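Local structure of nucleoporin NUP170 (Chaetomium thermophilum, 5HAX) at residues S244-M256 and L262-L274. The protein is a scaffold nucleoporin that probably contributes to the inner ring of the nuclear pore complex. Residues are numbered along the deposited sequence; the frame is centred on the assembly and turned at random.
Sequences SLSNRSTIRTYHM and LTKVIEKDKTSCL. With PO4 (phosphate ion), chain D.
T253 and I266 stand side by side in the beta hairpin formed by strands 251-255 and 263-268, the outer pair of a four-stranded antiparallel sheet in the Nup133 N-terminal-like beta-propeller domain. The hairpin illustrates how a tight interface can carry a loose solvent fringe. On the first face, the CB atoms of T253 and I266 lie 3.8 Å apart, and M342 of strand 341-348 packs against I251, T253 and I266. A classic beta bulge interrupts the pairing here: T253 O accepts a nearly straight bond from V265 N (2.9 Å, 175°) and a weak one from I266 N.

On the other face the side chains of K264 and E267 are exposed, while R252 and Y254 are buried beneath them. R252, extended from CG to NE, runs alongside E267, NE reaching OE1 in a weak, bent bond (3.2 Å, 132°), with guanidinium and carboxylate planes 62° apart. R252 NH2 makes its stronger salt bridge to E228 OE1. A leucine in place of R252 would probably leave E228 without this charged mate and E267 dependent on K264, whose NZ meets OE1 at 2.9 Å. Bent at chi2 and chi3, K264 crosses Y254, CG 4.0 Å from the ring centroid, over one face.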
loop_
_atom_site.group_PDB
_atom_site.type_symbol
_atom_site.label_atom_id
_atom_site.label_comp_id
_atom_site.label_asym_id
_atom_site.label_seq_id
_atom_site.Cartn_x
_atom_site.Cartn_y
_atom_site.Cartn_z
ATOM N N SER A 244 9.721 -19.361 -3.897
ATOM C CA SER A 244 9.307 -19.926 -5.176
ATOM C C SER A 244 8.103 -20.836 -4.969
ATOM O O SER A 244 7.990 -21.513 -3.939
ATOM C CB SER A 244 10.440 -20.714 -5.849
ATOM O OG SER A 244 10.578 -22.010 -5.291
ATOM N N LEU A 245 7.209 -20.839 -5.953
ATOM C CA LEU A 245 6.071 -21.746 -6.009
ATOM C C LEU A 245 6.242 -22.656 -7.216
ATOM O O LEU A 245 6.528 -22.177 -8.317
ATOM C CB LEU A 245 4.757 -20.968 -6.110
ATOM C CG LEU A 245 3.471 -21.796 -6.183
ATOM C CD1 LEU A 245 3.260 -22.574 -4.895
ATOM C CD2 LEU A 245 2.273 -20.899 -6.469
ATOM N N SER A 246 6.075 -23.958 -7.009
ATOM C CA SER A 246 6.252 -24.933 -8.074
ATOM C C SER A 246 4.901 -25.387 -8.618
ATOM O O SER A 246 3.840 -25.089 -8.065
ATOM C CB SER A 246 7.056 -26.139 -7.581
ATOM O OG SER A 246 6.206 -27.141 -7.047
ATOM N N ASN A 247 4.959 -26.121 -9.732
ATOM C CA ASN A 247 3.753 -26.659 -10.352
ATOM C C ASN A 247 3.117 -27.757 -9.516
ATOM O O ASN A 247 1.942 -28.075 -9.725
ATOM C CB ASN A 247 4.073 -27.209 -11.738
ATOM C CG ASN A 247 4.962 -28.431 -11.678
ATOM O OD1 ASN A 247 6.063 -28.384 -11.130
ATOM N ND2 ASN A 247 4.476 -29.543 -12.212
ATOM N N ARG A 248 3.872 -28.355 -8.596
ATOM C CA ARG A 248 3.342 -29.321 -7.644
ATOM C C ARG A 248 2.883 -28.664 -6.350
ATOM O O ARG A 248 2.622 -29.369 -5.370
ATOM C CB ARG A 248 4.399 -30.384 -7.334
ATOM C CG ARG A 248 5.004 -31.027 -8.568
ATOM C CD ARG A 248 5.982 -32.133 -8.201
ATOM N NE ARG A 248 5.305 -33.268 -7.579
ATOM C CZ ARG A 248 4.690 -34.236 -8.253
ATOM N NH1 ARG A 248 4.099 -35.227 -7.597
ATOM N NH2 ARG A 248 4.657 -34.218 -9.579
ATOM N N SER A 249 2.796 -27.334 -6.325
ATOM C CA SER A 249 2.371 -26.562 -5.162
ATOM C C SER A 249 3.369 -26.646 -4.010
ATOM O O SER A 249 2.994 -26.446 -2.851
ATOM C CB SER A 249 0.974 -26.988 -4.692
ATOM O OG SER A 249 0.030 -26.845 -5.742
ATOM N N THR A 250 4.636 -26.931 -4.306
ATOM C CA THR A 250 5.687 -26.898 -3.296
ATOM C C THR A 250 6.171 -25.467 -3.096
ATOM O O THR A 250 6.434 -24.750 -4.068
ATOM C CB THR A 250 6.859 -27.790 -3.706
ATOM O OG1 THR A 250 6.428 -29.155 -3.750
ATOM C CG2 THR A 250 8.018 -27.659 -2.715
ATOM N N ILE A 251 6.306 -25.064 -1.834
ATOM C CA ILE A 251 6.767 -23.731 -1.458
ATOM C C ILE A 251 8.192 -23.861 -0.937
ATOM O O ILE A 251 8.437 -24.569 0.047
ATOM C CB ILE A 251 5.861 -23.093 -0.394
ATOM C CG1 ILE A 251 4.420 -22.990 -0.901
ATOM C CG2 ILE A 251 6.394 -21.718 0.001
ATOM C CD1 ILE A 251 3.433 -22.538 0.161
ATOM N N ARG A 252 9.125 -23.171 -1.586
ATOM C CA ARG A 252 10.519 -23.144 -1.171
ATOM C C ARG A 252 10.882 -21.741 -0.700
ATOM O O ARG A 252 10.506 -20.751 -1.334
ATOM C CB ARG A 252 11.439 -23.573 -2.317
ATOM C CG ARG A 252 11.284 -25.037 -2.711
ATOM C CD ARG A 252 12.125 -25.382 -3.932
ATOM N NE ARG A 252 12.173 -26.822 -4.184
ATOM C CZ ARG A 252 11.257 -27.502 -4.870
ATOM N NH1 ARG A 252 10.198 -26.886 -5.377
ATOM N NH2 ARG A 252 11.399 -28.810 -5.045
ATOM N N THR A 253 11.598 -21.665 0.420
ATOM C CA THR A 253 12.040 -20.403 1.003
ATOM C C THR A 253 13.560 -20.335 0.942
ATOM O O THR A 253 14.243 -21.282 1.345
ATOM C CB THR A 253 11.570 -20.264 2.454
ATOM O OG1 THR A 253 10.145 -20.395 2.514
ATOM C CG2 THR A 253 11.981 -18.907 3.039
ATOM N N TYR A 254 14.076 -19.217 0.438
ATOM C CA TYR A 254 15.508 -18.968 0.335
ATOM C C TYR A 254 15.848 -17.710 1.122
ATOM O O TYR A 254 15.070 -16.752 1.139
ATOM C CB TYR A 254 15.942 -18.798 -1.126
ATOM C CG TYR A 254 15.637 -19.982 -2.014
ATOM C CD1 TYR A 254 14.356 -20.200 -2.499
ATOM C CD2 TYR A 254 16.635 -20.874 -2.379
ATOM C CE1 TYR A 254 14.073 -21.279 -3.315
ATOM C CE2 TYR A 254 16.364 -21.956 -3.197
ATOM C CZ TYR A 254 15.082 -22.154 -3.663
ATOM O OH TYR A 254 14.805 -23.228 -4.476
ATOM N N HIS A 255 17.012 -17.713 1.769
ATOM C CA HIS A 255 17.465 -16.590 2.580
ATOM C C HIS A 255 18.729 -16.002 1.970
ATOM O O HIS A 255 19.639 -16.742 1.583
ATOM C CB HIS A 255 17.728 -17.021 4.025
ATOM C CG HIS A 255 18.236 -15.917 4.899
ATOM N ND1 HIS A 255 19.513 -15.906 5.418
ATOM C CD2 HIS A 255 17.640 -14.784 5.340
ATOM C CE1 HIS A 255 19.680 -14.815 6.144
ATOM N NE2 HIS A 255 18.559 -14.117 6.113
ATOM N N MET A 256 18.777 -14.672 1.889
ATOM C CA MET A 256 19.942 -13.959 1.367
ATOM C C MET A 256 20.859 -13.625 2.540
ATOM O O MET A 256 20.828 -12.534 3.112
ATOM C CB MET A 256 19.508 -12.711 0.608
ATOM C CG MET A 256 18.680 -13.008 -0.630
ATOM S SD MET A 256 17.938 -11.528 -1.342
ATOM C CE MET A 256 16.216 -12.015 -1.401
ATOM N N LEU A 262 22.684 -17.033 -1.622
ATOM C CA LEU A 262 21.283 -17.429 -1.537
ATOM C C LEU A 262 21.245 -18.872 -1.058
ATOM O O LEU A 262 21.800 -19.755 -1.718
ATOM C CB LEU A 262 20.576 -17.291 -2.891
ATOM C CG LEU A 262 19.066 -17.542 -2.884
ATOM C CD1 LEU A 262 18.341 -16.383 -2.216
ATOM C CD2 LEU A 262 18.537 -17.776 -4.296
ATOM N N THR A 263 20.602 -19.109 0.084
ATOM C CA THR A 263 20.569 -20.423 0.716
ATOM C C THR A 263 19.129 -20.882 0.877
ATOM O O THR A 263 18.304 -20.157 1.443
ATOM C CB THR A 263 21.258 -20.389 2.085
ATOM O OG1 THR A 263 22.586 -19.868 1.946
ATOM C CG2 THR A 263 21.321 -21.786 2.691
ATOM N N LYS A 264 18.832 -22.086 0.391
ATOM C CA LYS A 264 17.527 -22.686 0.638
ATOM C C LYS A 264 17.434 -23.102 2.099
ATOM O O LYS A 264 18.304 -23.817 2.606
ATOM C CB LYS A 264 17.303 -23.895 -0.270
ATOM C CG LYS A 264 15.827 -24.267 -0.444
ATOM C CD LYS A 264 15.604 -25.774 -0.560
ATOM C CE LYS A 264 16.396 -26.392 -1.698
ATOM N NZ LYS A 264 16.091 -27.842 -1.849
ATOM N N VAL A 265 16.383 -22.645 2.777
ATOM C CA VAL A 265 16.231 -22.880 4.207
ATOM C C VAL A 265 14.940 -23.604 4.561
ATOM O O VAL A 265 14.858 -24.188 5.654
ATOM C CB VAL A 265 16.326 -21.555 4.995
ATOM C CG1 VAL A 265 17.751 -21.018 4.962
ATOM C CG2 VAL A 265 15.349 -20.526 4.442
ATOM N N ILE A 266 13.925 -23.593 3.700
ATOM C CA ILE A 266 12.687 -24.327 3.941
ATOM C C ILE A 266 12.194 -24.891 2.618
ATOM O O ILE A 266 12.304 -24.242 1.571
ATOM C CB ILE A 266 11.593 -23.442 4.579
ATOM C CG1 ILE A 266 12.140 -22.684 5.792
ATOM C CG2 ILE A 266 10.393 -24.302 4.982
ATOM C CD1 ILE A 266 11.159 -21.691 6.384
ATOM N N GLU A 267 11.654 -26.106 2.672
ATOM C CA GLU A 267 10.978 -26.728 1.537
ATOM C C GLU A 267 9.742 -27.422 2.087
ATOM O O GLU A 267 9.861 -28.376 2.862
ATOM C CB GLU A 267 11.896 -27.713 0.812
ATOM C CG GLU A 267 11.274 -28.341 -0.424
ATOM C CD GLU A 267 12.281 -29.120 -1.260
ATOM O OE1 GLU A 267 13.259 -28.512 -1.745
ATOM O OE2 GLU A 267 12.094 -30.343 -1.432
ATOM N N LYS A 268 8.562 -26.940 1.700
ATOM C CA LYS A 268 7.291 -27.414 2.243
ATOM C C LYS A 268 6.385 -27.805 1.084
ATOM O O LYS A 268 5.905 -26.934 0.351
ATOM C CB LYS A 268 6.635 -26.336 3.105
ATOM C CG LYS A 268 5.444 -26.818 3.916
ATOM C CD LYS A 268 4.802 -25.668 4.671
ATOM C CE LYS A 268 3.657 -26.143 5.547
ATOM N NZ LYS A 268 4.126 -27.013 6.660
ATOM N N ASP A 269 6.145 -29.106 0.918
ATOM C CA ASP A 269 5.306 -29.579 -0.172
ATOM C C ASP A 269 3.835 -29.549 0.233
ATOM O O ASP A 269 3.481 -29.298 1.387
ATOM C CB ASP A 269 5.726 -30.987 -0.620
ATOM C CG ASP A 269 5.684 -32.017 0.502
ATOM O OD1 ASP A 269 4.965 -31.817 1.503
ATOM O OD2 ASP A 269 6.376 -33.049 0.365
ATOM N N LYS A 270 2.970 -29.799 -0.752
ATOM C CA LYS A 270 1.532 -29.747 -0.513
ATOM C C LYS A 270 1.107 -30.741 0.561
ATOM O O LYS A 270 0.158 -30.476 1.308
ATOM C CB LYS A 270 0.778 -30.011 -1.817
ATOM C CG LYS A 270 -0.728 -30.105 -1.645
ATOM C CD LYS A 270 -1.468 -29.970 -2.969
ATOM C CE LYS A 270 -0.963 -30.951 -4.009
ATOM N NZ LYS A 270 -1.868 -30.998 -5.188
ATOM N N THR A 271 1.791 -31.884 0.653
ATOM C CA THR A 271 1.478 -32.857 1.696
ATOM C C THR A 271 1.666 -32.257 3.082
ATOM O O THR A 271 0.848 -32.484 3.982
ATOM C CB THR A 271 2.357 -34.096 1.534
ATOM O OG1 THR A 271 2.157 -34.656 0.231
ATOM C CG2 THR A 271 2.027 -35.140 2.592
ATOM N N SER A 272 2.744 -31.495 3.276
ATOM C CA SER A 272 2.988 -30.862 4.567
ATOM C C SER A 272 1.895 -29.851 4.893
ATOM O O SER A 272 1.370 -29.823 6.013
ATOM C CB SER A 272 4.364 -30.195 4.562
ATOM O OG SER A 272 4.631 -29.559 5.799
ATOM N N CYS A 273 1.541 -29.007 3.921
ATOM C CA CYS A 273 0.419 -28.092 4.105
ATOM C C CYS A 273 -0.852 -28.847 4.473
ATOM O O CYS A 273 -1.588 -28.438 5.380
ATOM C CB CYS A 273 0.194 -27.274 2.834
ATOM S SG CYS A 273 1.446 -26.010 2.518
ATOM N N LEU A 274 -1.126 -29.954 3.778
ATOM C CA LEU A 274 -2.331 -30.729 4.054
ATOM C C LEU A 274 -2.290 -31.367 5.436
ATOM O O LEU A 274 -3.334 -31.496 6.088
ATOM C CB LEU A 274 -2.517 -31.801 2.983
ATOM C CG LEU A 274 -2.988 -31.282 1.623
ATOM C CD1 LEU A 274 -2.731 -32.306 0.532
ATOM C CD2 LEU A 274 -4.465 -30.924 1.680
HETATM P P PO4 D . 6.099 -31.629 8.559
HETATM O O1 PO4 D . 4.728 -31.652 7.927
HETATM O O2 PO4 D . 7.156 -31.541 7.482
HETATM O O3 PO4 D . 6.297 -32.897 9.355
HETATM O O4 PO4 D . 6.208 -30.435 9.477
HETATM O O HOH W 1 4.060 -30.372 -3.462
HETATM O O HOH W 2 3.297 -26.515 -0.127
HETATM O O HOH W 3 14.652 -29.728 -4.342
#